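Local coordinates for protein beta-mannosidase (Trichoderma harzianum, PDB 4CVU) that hydrolyses beta-mannosides as a fungal glycoside hydrolase of family 2, probably releasing mannose from non-reducing chain ends, at residues F183-R188 with G203-P208; P315-N320 with G830-A835; G347-L352 with H530-S535; P730-R735 with D901-L906. All coordinates share one frame; numbering follows the deposited sequence. Where two conformers were deposited one is given.

Contact 1 closes first along the chain, within the galactose-binding-like domain, and its centre is about 43 Å from that of contact 2, on the opposite side of the chain's centre. The others join distant parts of the sequence. Contact 3 falls wholly in the sequence between the segments of contact 2; their nearest atoms are about 6 Å apart. Both segments of contact 3 belong to, or lead into, the mixed sheet of eight strands. Contacts 2 and 4 interleave, since 730-735 lies between the two segments of contact 2 and 901-906 after both; their centres are about 24 Å apart. They join the two C-terminal Ig-like regions to the rest, so that these domains pack on earlier parts of the chain.

Contact 1: F183-R188 with G203-P208; sequences FEYPNR and GPAFSP. With NAG (2-acetamido-2-deoxy-beta-D-glucopyranose), chain J.
The phenol ring of Y185 meets A205 at its edge: the carbonyl oxygen of A205 lies near the ring plane, 3.5 Å from Y185 CE2. The A205 methyl lies near the same CE2 edge, somewhat out of the plane, with A205 CB 3.9 Å from Y185 CE2. The second flat group, the carboxylate of E184, reaches that methyl too, and E184 OE1 comes to 3.4 Å from A205 CB. The A205 methyl thus touches both the ring edge and the carboxylate; the direct contacts between the segments are van der Waals ones. In E184, CG is anti to the carbonyl carbon (chi1 -69°) and the chain runs on extended, which carries the carboxylate to the A205 methyl. The polar link between the segments goes through a water, which donates to A205 O at 2.7 Å and lies 3.0 Å from Y185 OH. Beyond the two segments, E184 OE1 forms a salt bridge with R80, D76 accepts the A205 backbone NH, and H627 bonds to G203 O. Shortening E184 to alanine is likely to cost R80 this salt bridge and open a gap beside the A205 methyl. Farther along the first segment, P186 CB touches NAG C8 at 3.4 Å, a neighbour relation to a glycan carried by the protein and not a substrate site. With neither segment in helix or strand, a single long irregular loop between helix 159-168 and strand 215-221 doubles back on itself here, a buried loop-on-loop packing within the galactose-binding-like domain of family 2.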
loop_
_atom_site.group_PDB
_atom_site.type_symbol
_atom_site.label_atom_id
_atom_site.label_comp_id
_atom_site.label_asym_id
_atom_site.label_seq_id
_atom_site.Cartn_x
_atom_site.Cartn_y
_atom_site.Cartn_z
ATOM N N PHE A 183 18.874 19.257 7.643
ATOM C CA PHE A 183 18.123 18.039 7.905
ATOM C C PHE A 183 18.135 17.292 6.594
ATOM O O PHE A 183 18.736 16.212 6.480
ATOM C CB PHE A 183 16.684 18.356 8.379
ATOM C CG PHE A 183 16.603 18.839 9.811
ATOM C CD1 PHE A 183 16.567 17.936 10.852
ATOM C CD2 PHE A 183 16.562 20.187 10.110
ATOM C CE1 PHE A 183 16.490 18.366 12.167
ATOM C CE2 PHE A 183 16.503 20.629 11.428
ATOM C CZ PHE A 183 16.462 19.717 12.445
ATOM N N GLU A 184 17.491 17.884 5.590
ATOM C CA GLU A 184 17.608 17.394 4.239
ATOM C C GLU A 184 18.176 18.493 3.328
ATOM O O GLU A 184 19.375 18.460 3.071
ATOM C CB GLU A 184 16.282 16.787 3.751
ATOM C CG GLU A 184 15.988 15.489 4.500
ATOM C CD GLU A 184 14.610 14.911 4.231
ATOM O OE1 GLU A 184 14.310 14.539 3.070
ATOM O OE2 GLU A 184 13.817 14.834 5.200
ATOM N N TYR A 185 17.356 19.437 2.838
ATOM C CA TYR A 185 17.892 20.553 2.021
ATOM C C TYR A 185 18.739 21.533 2.835
ATOM O O TYR A 185 18.393 21.864 3.937
ATOM C CB TYR A 185 16.799 21.367 1.363
ATOM C CG TYR A 185 16.045 20.581 0.332
ATOM C CD1 TYR A 185 16.512 20.488 -0.985
ATOM C CD2 TYR A 185 14.887 19.897 0.659
ATOM C CE1 TYR A 185 15.828 19.757 -1.949
ATOM C CE2 TYR A 185 14.187 19.157 -0.294
ATOM C CZ TYR A 185 14.648 19.089 -1.579
ATOM O OH TYR A 185 13.930 18.362 -2.500
ATOM N N PRO A 186 19.862 21.987 2.283
ATOM C CA PRO A 186 20.680 23.025 2.895
ATOM C C PRO A 186 20.169 24.411 2.592
ATOM O O PRO A 186 19.333 24.605 1.729
ATOM C CB PRO A 186 22.009 22.862 2.169
ATOM C CG PRO A 186 21.598 22.381 0.811
ATOM C CD PRO A 186 20.495 21.420 1.082
ATOM N N ASN A 187 20.724 25.386 3.286
ATOM C CA ASN A 187 20.500 26.801 3.011
ATOM C C ASN A 187 19.177 27.439 3.407
ATOM O O ASN A 187 18.924 28.545 2.984
ATOM C CB ASN A 187 20.838 27.159 1.548
ATOM C CG ASN A 187 22.274 26.883 1.195
ATOM O OD1 ASN A 187 23.191 27.211 1.930
ATOM N ND2 ASN A 187 22.462 26.205 0.125
ATOM N N ARG A 188 18.376 26.776 4.248
ATOM C CA ARG A 188 17.043 27.230 4.621
ATOM C C ARG A 188 17.027 28.575 5.352
ATOM O O ARG A 188 16.038 29.252 5.393
ATOM C CB ARG A 188 16.312 26.170 5.450
ATOM C CG ARG A 188 16.766 26.029 6.874
ATOM C CD ARG A 188 16.247 24.773 7.600
ATOM N NE ARG A 188 17.031 24.427 8.793
ATOM C CZ ARG A 188 16.800 24.931 9.996
ATOM N NH1 ARG A 188 15.873 25.801 10.137
ATOM N NH2 ARG A 188 17.507 24.590 11.065
ATOM N N GLY A 203 9.760 14.595 10.209
ATOM C CA GLY A 203 8.918 14.885 9.003
ATOM C C GLY A 203 9.713 14.939 7.732
ATOM O O GLY A 203 10.972 14.977 7.765
ATOM N N PRO A 204 9.003 14.881 6.576
ATOM C CA PRO A 204 9.588 14.838 5.237
ATOM C C PRO A 204 9.942 16.230 4.724
ATOM O O PRO A 204 9.642 17.274 5.395
ATOM C CB PRO A 204 8.445 14.233 4.381
ATOM C CG PRO A 204 7.203 14.740 5.050
ATOM C CD PRO A 204 7.524 14.831 6.536
ATOM N N ALA A 205 10.564 16.272 3.552
ATOM C CA ALA A 205 11.029 17.511 2.976
ATOM C C ALA A 205 10.466 17.713 1.596
ATOM O O ALA A 205 11.213 17.551 0.608
ATOM C CB ALA A 205 12.547 17.491 2.885
ATOM N N PHE A 206 9.199 18.105 1.518
ATOM C CA PHE A 206 8.527 18.235 0.216
ATOM C C PHE A 206 8.683 19.590 -0.469
ATOM O O PHE A 206 8.382 19.709 -1.665
ATOM C CB PHE A 206 7.045 17.846 0.343
ATOM C CG PHE A 206 6.836 16.370 0.564
ATOM C CD1 PHE A 206 7.345 15.448 -0.346
ATOM C CD2 PHE A 206 6.179 15.900 1.693
ATOM C CE1 PHE A 206 7.197 14.101 -0.134
ATOM C CE2 PHE A 206 6.027 14.537 1.899
ATOM C CZ PHE A 206 6.532 13.652 0.968
ATOM N N SER A 207 9.115 20.605 0.297
ATOM C CA SER A 207 9.235 21.982 -0.175
ATOM C C SER A 207 8.109 22.373 -1.149
ATOM O O SER A 207 8.390 22.786 -2.288
ATOM C CB SER A 207 10.575 22.195 -0.868
ATOM O OG SER A 207 10.640 23.510 -1.370
ATOM N N PRO A 208 6.859 22.340 -0.670
ATOM C CA PRO A 208 5.705 22.659 -1.521
ATOM C C PRO A 208 5.611 24.148 -1.818
ATOM O O PRO A 208 6.218 24.991 -1.101
ATOM C CB PRO A 208 4.536 22.173 -0.681
ATOM C CG PRO A 208 5.002 22.384 0.733
ATOM C CD PRO A 208 6.431 21.917 0.664
HETATM C C1 NAG J . 27.287 27.835 0.266
HETATM C C2 NAG J . 27.649 26.381 0.023
HETATM C C3 NAG J . 29.100 26.036 0.307
HETATM C C4 NAG J . 30.079 27.046 -0.299
HETATM C C5 NAG J . 29.604 28.480 -0.083
HETATM C C6 NAG J . 30.500 29.476 -0.834
HETATM C C7 NAG J . 25.909 24.724 0.285
HETATM C C8 NAG J . 25.151 23.889 1.274
HETATM N N2 NAG J . 26.818 25.524 0.837
HETATM O O3 NAG J . 29.312 24.754 -0.247
HETATM O O4 NAG J . 31.315 26.888 0.363
HETATM O O5 NAG J . 28.230 28.637 -0.457
HETATM O O6 NAG J . 29.773 30.222 -1.797
HETATM O O7 NAG J . 25.660 24.648 -0.935
HETATM O O HOH W 1 11.077 17.474 -2.096
#

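Contact 2: P315-N320 with G830-A835; sequences PRDMGN and GKLPNA
L832 makes the first touch of its segment, setting its CD1 methyl against the carboxylate end of D317, 3.9 Å from D317 CG. The two side chains run obliquely to each other, and the methyl lies against the carboxylate, CG and OD1 alike, in van der Waals contact; D317 OD2 is bonded to H739. P833 follows and presents its ring to the backbone of the other turn. Its CD carbon is 3.4 Å from D317 O, while P833 CB stands 4.3 Å from M318 CB, a loose apolar contact. The carbonyls of M318 and P833 are also near, 3.4 Å between M318 O and P833 O, but both are acceptors and cannot bond each other. N834 supplies the polar link: its ND2 donates to M318 O at 3.0 Å, fairly straight with an N-H...O angle of 154°. The donor is tilted 24° from the carbonyl plane of M318. With CG anti to the carbonyl carbon (chi1 -57°), the amide of N834 is directed at this oxygen, and N834 CB comes 4.3 Å from G319 CA. The backbone angles of G319 are themselves ones that call for glycine. Geometrically the contact is two type II beta turns placed against each other, P315 to M318 and L832 to A835. The first is closed by M318 N to P315 O at 3.1 Å and the second by a weaker bond. D317 and N834 hold the positive-phi third positions of their turns, and the pairing joins the family 2 Ig-like domain to the mannosidase Ig/CBM-like domain.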
loop_
_atom_site.group_PDB
_atom_site.type_symbol
_atom_site.label_atom_id
_atom_site.label_comp_id
_atom_site.label_asym_id
_atom_site.label_seq_id
_atom_site.Cartn_x
_atom_site.Cartn_y
_atom_site.Cartn_z
ATOM N N PRO A 315 -8.653 30.145 30.836
ATOM C CA PRO A 315 -8.411 28.826 30.216
ATOM C C PRO A 315 -9.391 27.731 30.700
ATOM O O PRO A 315 -10.144 27.929 31.661
ATOM C CB PRO A 315 -6.976 28.494 30.656
ATOM C CG PRO A 315 -6.333 29.832 30.918
ATOM C CD PRO A 315 -7.432 30.687 31.458
ATOM N N ARG A 316 -9.389 26.596 30.021
ATOM C CA ARG A 316 -10.235 25.468 30.409
ATOM C C ARG A 316 -9.915 24.981 31.820
ATOM O O ARG A 316 -8.755 24.963 32.233
ATOM C CB ARG A 316 -10.173 24.315 29.391
ATOM C CG ARG A 316 -8.796 23.762 28.995
ATOM C CD ARG A 316 -8.971 22.682 27.885
ATOM N NE ARG A 316 -9.983 21.710 28.280
ATOM C CZ ARG A 316 -9.798 20.773 29.211
ATOM N NH1 ARG A 316 -8.629 20.630 29.842
ATOM N NH2 ARG A 316 -10.797 19.968 29.531
ATOM N N ASP A 317 -10.972 24.593 32.548
ATOM C CA ASP A 317 -10.880 24.189 33.961
ATOM C C ASP A 317 -10.334 25.298 34.902
ATOM O O ASP A 317 -9.906 25.009 36.018
ATOM C CB ASP A 317 -10.089 22.867 34.126
ATOM C CG ASP A 317 -10.959 21.615 33.889
ATOM O OD1 ASP A 317 -12.084 21.754 33.378
ATOM O OD2 ASP A 317 -10.516 20.485 34.240
ATOM N N MET A 318 -10.371 26.554 34.450
ATOM C CA MET A 318 -10.121 27.696 35.323
ATOM C C MET A 318 -11.275 28.712 35.300
ATOM O O MET A 318 -11.129 29.804 35.819
ATOM C CB MET A 318 -8.820 28.408 34.936
ATOM C CG MET A 318 -7.587 27.526 34.879
ATOM S SD MET A 318 -6.113 28.464 34.399
ATOM C CE MET A 318 -5.175 27.197 33.556
ATOM N N GLY A 319 -12.406 28.381 34.688
ATOM C CA GLY A 319 -13.506 29.319 34.611
ATOM C C GLY A 319 -14.126 29.315 33.247
ATOM O O GLY A 319 -14.005 28.337 32.514
ATOM N N ASN A 320 -14.786 30.415 32.889
ATOM C CA ASN A 320 -15.514 30.455 31.608
ATOM C C ASN A 320 -14.653 31.013 30.514
ATOM O O ASN A 320 -13.763 31.823 30.776
ATOM C CB ASN A 320 -16.789 31.292 31.718
ATOM C CG ASN A 320 -17.843 30.635 32.588
ATOM O OD1 ASN A 320 -17.712 29.482 32.982
ATOM N ND2 ASN A 320 -18.889 31.382 32.908
ATOM N N GLY A 830 -12.827 19.162 46.249
ATOM C CA GLY A 830 -12.417 20.531 46.110
ATOM C C GLY A 830 -13.111 21.226 44.957
ATOM O O GLY A 830 -14.028 20.667 44.352
ATOM N N LYS A 831 -12.664 22.450 44.668
ATOM C CA LYS A 831 -13.285 23.297 43.672
ATOM C C LYS A 831 -12.246 23.662 42.636
ATOM O O LYS A 831 -11.103 23.914 42.982
ATOM C CB LYS A 831 -13.788 24.596 44.308
ATOM C CG LYS A 831 -14.847 24.434 45.389
ATOM C CD LYS A 831 -15.364 25.807 45.835
ATOM C CE LYS A 831 -16.134 25.751 47.151
ATOM N NZ LYS A 831 -17.615 25.668 46.957
ATOM N N LEU A 832 -12.661 23.696 41.379
ATOM C CA LEU A 832 -11.846 24.273 40.306
ATOM C C LEU A 832 -11.832 25.782 40.474
ATOM O O LEU A 832 -12.763 26.329 41.031
ATOM C CB LEU A 832 -12.417 23.929 38.924
ATOM C CG LEU A 832 -12.391 22.454 38.527
ATOM C CD1 LEU A 832 -12.940 22.305 37.121
ATOM C CD2 LEU A 832 -10.989 21.847 38.646
ATOM N N PRO A 833 -10.787 26.458 39.958
ATOM C CA PRO A 833 -10.773 27.923 40.019
ATOM C C PRO A 833 -12.025 28.556 39.447
ATOM O O PRO A 833 -12.527 28.103 38.421
ATOM C CB PRO A 833 -9.552 28.304 39.169
ATOM C CG PRO A 833 -8.667 27.110 39.217
ATOM C CD PRO A 833 -9.605 25.931 39.259
ATOM N N ASN A 834 -12.532 29.582 40.145
ATOM C CA ASN A 834 -13.669 30.398 39.673
ATOM C C ASN A 834 -14.957 29.620 39.428
ATOM O O ASN A 834 -15.797 30.031 38.629
ATOM C CB ASN A 834 -13.275 31.210 38.430
ATOM C CG ASN A 834 -12.069 32.104 38.682
ATOM O OD1 ASN A 834 -12.171 33.104 39.372
ATOM N ND2 ASN A 834 -10.917 31.739 38.129
ATOM N N ALA A 835 -15.112 28.505 40.133
ATOM C CA ALA A 835 -16.312 27.695 40.039
ATOM C C ALA A 835 -17.465 28.501 40.607
ATOM O O ALA A 835 -17.329 29.119 41.665
ATOM C CB ALA A 835 -16.141 26.408 40.816
#

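Contact 3: G347-L352 with H530-S535; sequences GFRTIL and HSISYS
I351 and I532 meet through methyl groups: I351 CG2 lies 4.2 Å from I532 CD1, the side chains crossing at a slant. The conformation of I351 decides which branch does this. CG1 is anti to the backbone N (chi1 -175°), so it leads away from the other segment, and CG2 is left between the backbone N and the carbonyl carbon, on the side of I532. I532 starts with its CB directed off the contact, yet its chain folds back: CG1 lies beside the backbone N and chi2 of -56° turns CD1 toward I351. L352 likewise starts away, and its chi2 of 67° places CD1 against the S533 hydroxyl, 3.8 Å from S533 OG, an apolar methyl beside a polar oxygen. S531 contributes through its backbone, while its hydroxyl is bonded to D234 on strand 227-237. Between the main chains the oxygens of I351 and S531 come to 3.4 Å (I351 O to S531 O), two acceptors that cannot pair. Two waters lie between the main chains. One accepts from S533 N at 2.7 Å and is placed to give to I351 O, also at 2.7 Å. The other accepts from I351 N at 2.7 Å and lies 2.9 Å from S531 O. Strands 351-354 and 534-535 belong to one mixed sheet, whose parallel strands, 534-535 among them, fit the (beta/alpha)8 barrel of family 2 enzymes. The methyls and waters together imply a buried seam in which methyl packing supplies much of the direct side-chain contact and water probably carries the polar links between the backbones.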
loop_
_atom_site.group_PDB
_atom_site.type_symbol
_atom_site.label_atom_id
_atom_site.label_comp_id
_atom_site.label_asym_id
_atom_site.label_seq_id
_atom_site.Cartn_x
_atom_site.Cartn_y
_atom_site.Cartn_z
ATOM N N GLY A 347 -11.344 38.615 23.885
ATOM C CA GLY A 347 -11.536 38.323 25.304
ATOM C C GLY A 347 -10.880 39.378 26.180
ATOM O O GLY A 347 -9.914 40.044 25.763
ATOM N N PHE A 348 -11.419 39.540 27.381
ATOM C CA PHE A 348 -10.843 40.394 28.391
ATOM C C PHE A 348 -10.099 39.527 29.369
ATOM O O PHE A 348 -10.706 38.818 30.161
ATOM C CB PHE A 348 -11.931 41.213 29.108
ATOM C CG PHE A 348 -12.529 42.276 28.253
ATOM C CD1 PHE A 348 -13.566 41.981 27.384
ATOM C CD2 PHE A 348 -12.049 43.586 28.311
ATOM C CE1 PHE A 348 -14.118 42.981 26.589
ATOM C CE2 PHE A 348 -12.584 44.577 27.520
ATOM C CZ PHE A 348 -13.620 44.276 26.659
ATOM N N ARG A 349 -8.773 39.554 29.255
ATOM C CA ARG A 349 -7.897 38.899 30.212
ATOM C C ARG A 349 -6.478 39.394 30.090
ATOM O O ARG A 349 -6.101 39.998 29.094
ATOM C CB ARG A 349 -7.925 37.357 30.071
ATOM C CG ARG A 349 -7.859 36.813 28.651
ATOM C CD ARG A 349 -6.446 36.669 28.121
ATOM N NE ARG A 349 -6.021 37.888 27.459
ATOM C CZ ARG A 349 -5.154 37.936 26.454
ATOM N NH1 ARG A 349 -4.623 36.831 25.966
ATOM N NH2 ARG A 349 -4.836 39.114 25.932
ATOM N N THR A 350 -5.712 39.161 31.141
ATOM C CA THR A 350 -4.289 39.441 31.132
ATOM C C THR A 350 -3.573 38.111 31.133
ATOM O O THR A 350 -3.978 37.183 31.854
ATOM C CB THR A 350 -3.829 40.279 32.346
ATOM O OG1 THR A 350 -4.027 39.547 33.547
ATOM C CG2 THR A 350 -4.577 41.627 32.390
ATOM N N ILE A 351 -2.552 37.994 30.298
ATOM C CA ILE A 351 -1.660 36.852 30.333
ATOM C C ILE A 351 -0.225 37.320 30.356
ATOM O O ILE A 351 0.224 38.000 29.445
ATOM C CB ILE A 351 -1.934 35.858 29.179
ATOM C CG1 ILE A 351 -1.040 34.592 29.310
ATOM C CG2 ILE A 351 -1.766 36.520 27.814
ATOM C CD1 ILE A 351 -1.401 33.699 30.453
ATOM N N LEU A 352 0.466 36.989 31.448
ATOM C CA LEU A 352 1.841 37.360 31.668
ATOM C C LEU A 352 2.760 36.158 31.501
ATOM O O LEU A 352 2.473 35.079 32.064
ATOM C CB LEU A 352 1.994 37.846 33.110
ATOM C CG LEU A 352 3.426 38.211 33.551
ATOM C CD1 LEU A 352 3.917 39.442 32.816
ATOM C CD2 LEU A 352 3.442 38.451 35.051
ATOM N N HIS A 530 0.438 45.859 23.920
ATOM C CA HIS A 530 0.790 46.129 25.336
ATOM C C HIS A 530 0.537 44.882 26.214
ATOM O O HIS A 530 0.980 44.838 27.358
ATOM C CB HIS A 530 -0.023 47.314 25.919
ATOM C CG HIS A 530 0.237 48.632 25.254
ATOM N ND1 HIS A 530 1.405 49.343 25.434
ATOM C CD2 HIS A 530 -0.532 49.376 24.421
ATOM C CE1 HIS A 530 1.351 50.459 24.723
ATOM N NE2 HIS A 530 0.186 50.504 24.102
ATOM N N SER A 531 -0.161 43.891 25.646
ATOM C CA SER A 531 -0.724 42.786 26.401
ATOM C C SER A 531 0.111 41.479 26.355
ATOM O O SER A 531 0.037 40.660 27.274
ATOM C CB SER A 531 -2.149 42.516 25.896
ATOM O OG SER A 531 -2.167 42.189 24.528
ATOM N N ILE A 532 0.915 41.301 25.308
ATOM C CA ILE A 532 1.594 40.021 25.086
ATOM C C ILE A 532 3.084 40.104 25.395
ATOM O O ILE A 532 3.800 40.872 24.755
ATOM C CB ILE A 532 1.424 39.543 23.651
ATOM C CG1 ILE A 532 -0.073 39.392 23.314
ATOM C CG2 ILE A 532 2.173 38.222 23.456
ATOM C CD1 ILE A 532 -0.855 38.490 24.239
ATOM N N SER A 533 3.535 39.286 26.352
ATOM C CA SER A 533 4.950 39.255 26.765
ATOM C C SER A 533 5.848 38.540 25.741
ATOM O O SER A 533 5.365 37.843 24.847
ATOM C CB SER A 533 5.104 38.549 28.106
ATOM O OG SER A 533 4.310 39.130 29.092
ATOM N N TYR A 534 7.157 38.684 25.914
ATOM C CA TYR A 534 8.095 38.302 24.892
ATOM C C TYR A 534 9.316 37.689 25.481
ATOM O O TYR A 534 9.732 38.006 26.607
ATOM C CB TYR A 534 8.529 39.517 24.044
ATOM C CG TYR A 534 9.468 39.190 22.888
ATOM C CD1 TYR A 534 8.996 38.570 21.737
ATOM C CD2 TYR A 534 10.819 39.526 22.944
ATOM C CE1 TYR A 534 9.838 38.259 20.685
ATOM C CE2 TYR A 534 11.681 39.241 21.884
ATOM C CZ TYR A 534 11.184 38.600 20.755
ATOM O OH TYR A 534 12.012 38.290 19.705
ATOM N N SER A 535 9.902 36.797 24.698
ATOM C CA SER A 535 11.211 36.297 24.982
ATOM C C SER A 535 11.919 36.152 23.642
ATOM O O SER A 535 11.290 35.732 22.650
ATOM C CB SER A 535 11.106 34.943 25.706
ATOM O OG SER A 535 12.383 34.355 25.863
HETATM O O HOH W 2 2.231 37.315 27.720
HETATM O O HOH W 3 -2.237 40.367 29.033
#

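Contact 4: P730-R735 with D901-L906; sequences PYVSRR and DNAFVL
Y731 and R735 reach the second segment from one face of helix 729-736, each with CG anti to the carbonyl carbon. For Y731 (chi1 -74°) this lays one ring face over N902 CB in a CH-pi contact, ring and amide planes nearly perpendicular; for R735 a bend at chi3 (-67°) brings the guanidinium round to the carbonyls. The second segment enters strand 904-906 of the Ig-fold domain through a G1 beta bulge, in which A903 and F904 both face T887. R735 NH1 donates to N902 O at 2.9 Å, almost straight at 167°, near the guanidinium plane. The same NH1 makes a salt bridge with D901 OD1 at 2.8 Å, weak as a hydrogen bond. R735 NH2 donates to A903 O at 2.8 Å, the oxygen tilted out of the guanidinium plane. One arginine thus holds three successive residues of the bulge region, while Y731 OH bonds to F899 N. With a leucine replacing Y731, F899 N would probably lose its hydroxyl partner and N902 the ring face over its CB. Water 4 completes the joint, donating to Y731 O at 2.7 Å and to D901 OD1 at 2.9 Å, and accepting from R734 NH1 at 3.0 Å.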
loop_
_atom_site.group_PDB
_atom_site.type_symbol
_atom_site.label_atom_id
_atom_site.label_comp_id
_atom_site.label_asym_id
_atom_site.label_seq_id
_atom_site.Cartn_x
_atom_site.Cartn_y
_atom_site.Cartn_z
ATOM N N PRO A 730 -0.686 9.426 25.366
ATOM C CA PRO A 730 -1.738 10.371 25.763
ATOM C C PRO A 730 -2.694 9.835 26.806
ATOM O O PRO A 730 -3.307 10.656 27.486
ATOM C CB PRO A 730 -2.464 10.691 24.407
ATOM C CG PRO A 730 -2.021 9.627 23.490
ATOM C CD PRO A 730 -0.651 9.190 23.923
ATOM N N TYR A 731 -2.909 8.511 26.864
ATOM C CA TYR A 731 -3.720 7.880 27.903
ATOM C C TYR A 731 -3.056 8.014 29.248
ATOM O O TYR A 731 -3.717 8.293 30.268
ATOM C CB TYR A 731 -3.948 6.410 27.591
ATOM C CG TYR A 731 -4.937 6.179 26.461
ATOM C CD1 TYR A 731 -6.288 6.430 26.655
ATOM C CD2 TYR A 731 -4.521 5.739 25.218
ATOM C CE1 TYR A 731 -7.194 6.231 25.616
ATOM C CE2 TYR A 731 -5.436 5.530 24.197
ATOM C CZ TYR A 731 -6.774 5.794 24.423
ATOM O OH TYR A 731 -7.699 5.560 23.415
ATOM N N VAL A 732 -1.743 7.805 29.288
ATOM C CA VAL A 732 -0.941 7.982 30.528
ATOM C C VAL A 732 -0.725 9.437 31.020
ATOM O O VAL A 732 -0.857 9.741 32.203
ATOM C CB VAL A 732 0.417 7.284 30.389
ATOM C CG1 VAL A 732 1.215 7.404 31.686
ATOM C CG2 VAL A 732 0.212 5.799 30.080
ATOM N N SER A 733 -0.400 10.329 30.091
ATOM C CA SER A 733 -0.307 11.755 30.369
ATOM C C SER A 733 -1.662 12.361 30.806
ATOM O O SER A 733 -1.691 13.216 31.681
ATOM C CB SER A 733 0.328 12.452 29.169
ATOM O OG SER A 733 -0.502 12.445 28.008
ATOM N N ARG A 734 -2.784 11.910 30.216
ATOM C CA ARG A 734 -4.110 12.330 30.714
ATOM C C ARG A 734 -4.243 12.127 32.207
ATOM O O ARG A 734 -4.714 13.037 32.922
ATOM C CB ARG A 734 -5.240 11.564 30.021
ATOM C CG ARG A 734 -6.613 11.687 30.700
ATOM C CD ARG A 734 -7.568 10.607 30.213
ATOM N NE ARG A 734 -8.254 10.919 28.950
ATOM C CZ ARG A 734 -8.673 10.013 28.068
ATOM N NH1 ARG A 734 -8.417 8.727 28.230
ATOM N NH2 ARG A 734 -9.356 10.375 27.015
ATOM N N ARG A 735 -3.871 10.932 32.691
ATOM C CA ARG A 735 -3.998 10.606 34.103
ATOM C C ARG A 735 -3.004 11.425 34.864
ATOM O O ARG A 735 -3.309 11.931 35.963
ATOM C CB ARG A 735 -3.738 9.122 34.401
ATOM C CG ARG A 735 -4.888 8.180 34.042
ATOM C CD ARG A 735 -4.669 6.816 34.721
ATOM N NE ARG A 735 -3.504 6.100 34.199
ATOM C CZ ARG A 735 -3.528 5.278 33.145
ATOM N NH1 ARG A 735 -4.673 5.031 32.486
ATOM N NH2 ARG A 735 -2.404 4.690 32.749
ATOM N N ASP A 901 -10.355 5.742 29.022
ATOM C CA ASP A 901 -9.184 5.271 29.738
ATOM C C ASP A 901 -8.535 4.151 28.930
ATOM O O ASP A 901 -9.192 3.527 28.103
ATOM C CB ASP A 901 -9.558 4.726 31.118
ATOM C CG ASP A 901 -8.375 4.733 32.079
ATOM O OD1 ASP A 901 -7.365 5.403 31.776
ATOM O OD2 ASP A 901 -8.444 4.053 33.116
ATOM N N ASN A 902 -7.246 3.946 29.149
ATOM C CA ASN A 902 -6.518 2.886 28.481
ATOM C C ASN A 902 -5.183 2.694 29.186
ATOM O O ASN A 902 -4.776 3.571 29.953
ATOM C CB ASN A 902 -6.320 3.214 26.986
ATOM C CG ASN A 902 -6.540 2.023 26.094
ATOM O OD1 ASN A 902 -6.563 0.893 26.564
ATOM N ND2 ASN A 902 -6.707 2.261 24.801
ATOM N N ALA A 903 -4.526 1.563 28.930
ATOM C CA ALA A 903 -3.274 1.227 29.599
ATOM C C ALA A 903 -3.423 1.289 31.105
ATOM O O ALA A 903 -2.763 2.073 31.763
ATOM C CB ALA A 903 -2.136 2.139 29.131
ATOM N N PHE A 904 -4.303 0.437 31.642
ATOM C CA PHE A 904 -4.606 0.428 33.063
ATOM C C PHE A 904 -4.414 -0.970 33.699
ATOM O O PHE A 904 -4.331 -2.003 33.016
ATOM C CB PHE A 904 -6.039 0.929 33.307
ATOM C CG PHE A 904 -7.090 0.287 32.417
ATOM C CD1 PHE A 904 -7.622 -0.950 32.725
ATOM C CD2 PHE A 904 -7.545 0.939 31.275
ATOM C CE1 PHE A 904 -8.584 -1.526 31.914
ATOM C CE2 PHE A 904 -8.510 0.362 30.460
ATOM C CZ PHE A 904 -9.025 -0.887 30.784
ATOM N N VAL A 905 -4.238 -0.976 35.005
ATOM C CA VAL A 905 -4.188 -2.192 35.769
ATOM C C VAL A 905 -5.582 -2.639 36.110
ATOM O O VAL A 905 -6.406 -1.856 36.472
ATOM C CB VAL A 905 -3.350 -2.025 37.074
ATOM C CG1 VAL A 905 -3.442 -3.251 37.950
ATOM C CG2 VAL A 905 -1.900 -1.742 36.730
ATOM N N LEU A 906 -5.823 -3.929 35.997
ATOM C CA LEU A 906 -7.121 -4.479 36.273
ATOM C C LEU A 906 -6.959 -5.720 37.136
ATOM O O LEU A 906 -6.153 -6.559 36.812
ATOM C CB LEU A 906 -7.738 -4.867 34.961
ATOM C CG LEU A 906 -9.227 -4.950 34.834
ATOM C CD1 LEU A 906 -9.903 -3.649 35.130
ATOM C CD2 LEU A 906 -9.516 -5.443 33.440
HETATM O O HOH W 4 -6.362 7.554 30.150
#